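Local structure of sensor protein kinase HptS (Staphylococcus aureus, 6LKI) at residues 118-123 and 133-138. The protein is a sensor histidine kinase that probably detects a signal outside the cell and passes it on by ATP-dependent phosphorylation of a histidine. Sequence-based numbering, arbitrary orientation.
Sequences RQFALI and ANDDRF
The Phe120 ring has the side chain of Asp135 over one face, with carboxylate OD2 4.1 Å off the ring plane, nearer its border than its middle, while the backbone O of Asn134 lies at its edge. The ring and carboxylate planes are 33° apart. Arg137 NH2 approaches ring atom CE1 obliquely, and the guanidinium is too distant for more than a weak cation-pi attraction. The Phe138 ring receives a methyl group instead: Leu122 CD1 sits over its centre, 3.9 Å from the centroid, as a CH-pi contact. The other branch, Leu122 CD2, packs on Ala133 CB at 3.6 Å, so a forked side chain serves both neighbours.

Asn134 OD1 stands in for the backbone carbonyl of a continuing strand. With CG between the backbone N and the carbonyl carbon (chi1 55°), the amide turns back to Ala121, whose N-H points almost straight at Asn134 OD1 (2.8 Å, 172°). ND2 gives a hydrogen to a water that also bonds to Gln119 O; an amide suits this place because it can accept and donate at once. Asp135 forms an Asx turn, OD1 taking the backbone N-H of Arg137 from above the carboxylate plane. Asp135 OD2 uses its syn lone pair for Arg137 NE (2.9 Å) in a salt bridge and also bonds to Tyr168, so both oxygens hold the acid beside Phe120.

Leu122 and Ala133 form an antiparallel non-hydrogen-bonded pair, and beyond it the Asn134 side chain takes the Ala121 N-H: this is the ordered end of edge strand 130-133, where the chain leaves a four-stranded antiparallel sheet through an Asx turn.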
loop_
_atom_site.group_PDB
_atom_site.type_symbol
_atom_site.label_atom_id
_atom_site.label_comp_id
_atom_site.label_asym_id
_atom_site.label_seq_id
_atom_site.Cartn_x
_atom_site.Cartn_y
_atom_site.Cartn_z
ATOM N N ARG B 118 -9.557 -1.614 -37.238
ATOM C CA ARG B 118 -8.174 -1.302 -36.859
ATOM C C ARG B 118 -8.068 0.078 -36.214
ATOM O O ARG B 118 -7.032 0.742 -36.295
ATOM C CB ARG B 118 -7.228 -1.415 -38.058
ATOM C CG ARG B 118 -7.034 -2.837 -38.557
ATOM C CD ARG B 118 -6.205 -3.657 -37.578
ATOM N NE ARG B 118 -6.124 -5.063 -37.967
ATOM C CZ ARG B 118 -6.367 -6.081 -37.147
ATOM N NH1 ARG B 118 -6.711 -5.853 -35.886
ATOM N NH2 ARG B 118 -6.269 -7.328 -37.588
ATOM N N GLN B 119 -9.148 0.518 -35.574
ATOM C CA GLN B 119 -9.161 1.768 -34.825
ATOM C C GLN B 119 -8.837 1.466 -33.367
ATOM O O GLN B 119 -9.523 0.662 -32.728
ATOM C CB GLN B 119 -10.517 2.463 -34.941
ATOM C CG GLN B 119 -10.936 2.810 -36.362
ATOM C CD GLN B 119 -12.254 3.560 -36.407
ATOM O OE1 GLN B 119 -12.652 4.192 -35.428
ATOM N NE2 GLN B 119 -12.939 3.490 -37.542
ATOM N N PHE B 120 -7.798 2.106 -32.845
ATOM C CA PHE B 120 -7.326 1.861 -31.491
ATOM C C PHE B 120 -7.747 3.000 -30.573
ATOM O O PHE B 120 -8.147 4.077 -31.021
ATOM C CB PHE B 120 -5.805 1.677 -31.478
ATOM C CG PHE B 120 -5.335 0.511 -32.299
ATOM C CD1 PHE B 120 -5.133 0.641 -33.663
ATOM C CD2 PHE B 120 -5.104 -0.719 -31.706
ATOM C CE1 PHE B 120 -4.705 -0.433 -34.420
ATOM C CE2 PHE B 120 -4.675 -1.796 -32.458
ATOM C CZ PHE B 120 -4.475 -1.653 -33.816
ATOM N N ALA B 121 -7.656 2.747 -29.269
ATOM C CA ALA B 121 -8.147 3.675 -28.262
ATOM C C ALA B 121 -7.050 4.011 -27.262
ATOM O O ALA B 121 -6.232 3.157 -26.907
ATOM C CB ALA B 121 -9.361 3.099 -27.522
ATOM N N LEU B 122 -7.049 5.265 -26.815
ATOM C CA LEU B 122 -6.163 5.748 -25.767
ATOM C C LEU B 122 -6.968 6.610 -24.808
ATOM O O LEU B 122 -7.940 7.257 -25.204
ATOM C CB LEU B 122 -4.993 6.569 -26.337
ATOM C CG LEU B 122 -3.698 5.863 -26.746
ATOM C CD1 LEU B 122 -2.870 6.769 -27.641
ATOM C CD2 LEU B 122 -2.900 5.457 -25.522
ATOM N N ILE B 123 -6.560 6.616 -23.542
ATOM C CA ILE B 123 -7.143 7.495 -22.534
ATOM C C ILE B 123 -6.003 8.212 -21.828
ATOM O O ILE B 123 -5.131 7.564 -21.237
ATOM C CB ILE B 123 -8.014 6.733 -21.521
ATOM C CG1 ILE B 123 -9.266 6.178 -22.203
ATOM C CG2 ILE B 123 -8.397 7.645 -20.362
ATOM C CD1 ILE B 123 -10.268 5.572 -21.244
ATOM N N ALA B 133 -4.809 1.849 -23.046
ATOM C CA ALA B 133 -4.382 1.613 -24.419
ATOM C C ALA B 133 -4.631 0.156 -24.770
ATOM O O ALA B 133 -4.170 -0.739 -24.056
ATOM C CB ALA B 133 -2.900 1.958 -24.607
ATOM N N ASN B 134 -5.366 -0.080 -25.857
ATOM C CA ASN B 134 -5.513 -1.413 -26.423
ATOM C C ASN B 134 -4.536 -1.653 -27.568
ATOM O O ASN B 134 -4.737 -2.567 -28.375
ATOM C CB ASN B 134 -6.954 -1.647 -26.884
ATOM C CG ASN B 134 -7.444 -0.587 -27.856
ATOM O OD1 ASN B 134 -6.680 0.265 -28.308
ATOM N ND2 ASN B 134 -8.729 -0.640 -28.182
ATOM N N ASP B 135 -3.483 -0.842 -27.650
ATOM C CA ASP B 135 -2.448 -0.951 -28.668
ATOM C C ASP B 135 -1.108 -1.114 -27.966
ATOM O O ASP B 135 -0.784 -0.347 -27.053
ATOM C CB ASP B 135 -2.448 0.290 -29.571
ATOM C CG ASP B 135 -1.398 0.232 -30.672
ATOM O OD1 ASP B 135 -0.639 -0.756 -30.752
ATOM O OD2 ASP B 135 -1.337 1.192 -31.468
ATOM N N ASP B 136 -0.333 -2.113 -28.392
ATOM C CA ASP B 136 0.953 -2.378 -27.759
ATOM C C ASP B 136 2.021 -1.369 -28.158
ATOM O O ASP B 136 3.044 -1.271 -27.471
ATOM C CB ASP B 136 1.422 -3.795 -28.091
ATOM C CG ASP B 136 0.706 -4.851 -27.266
ATOM O OD1 ASP B 136 0.464 -4.608 -26.064
ATOM O OD2 ASP B 136 0.381 -5.920 -27.820
ATOM N N ARG B 137 1.805 -0.617 -29.243
ATOM C CA ARG B 137 2.722 0.462 -29.595
ATOM C C ARG B 137 2.896 1.445 -28.447
ATOM O O ARG B 137 3.963 2.052 -28.302
ATOM C CB ARG B 137 2.216 1.207 -30.830
ATOM C CG ARG B 137 2.240 0.413 -32.121
ATOM C CD ARG B 137 2.011 1.339 -33.306
ATOM N NE ARG B 137 0.593 1.474 -33.627
ATOM C CZ ARG B 137 0.070 1.229 -34.823
ATOM N NH1 ARG B 137 0.850 0.840 -35.823
ATOM N NH2 ARG B 137 -1.232 1.376 -35.024
ATOM N N PHE B 138 1.864 1.614 -27.628
ATOM C CA PHE B 138 1.875 2.555 -26.521
ATOM C C PHE B 138 1.974 1.805 -25.200
ATOM O O PHE B 138 1.470 0.687 -25.058
ATOM C CB PHE B 138 0.620 3.430 -26.543
ATOM C CG PHE B 138 0.566 4.364 -27.712
ATOM C CD1 PHE B 138 1.313 5.529 -27.715
ATOM C CD2 PHE B 138 -0.211 4.068 -28.820
ATOM C CE1 PHE B 138 1.275 6.391 -28.792
ATOM C CE2 PHE B 138 -0.254 4.926 -29.903
ATOM C CZ PHE B 138 0.491 6.089 -29.889
HETATM O O HOH W 1 -10.318 0.379 -30.052
#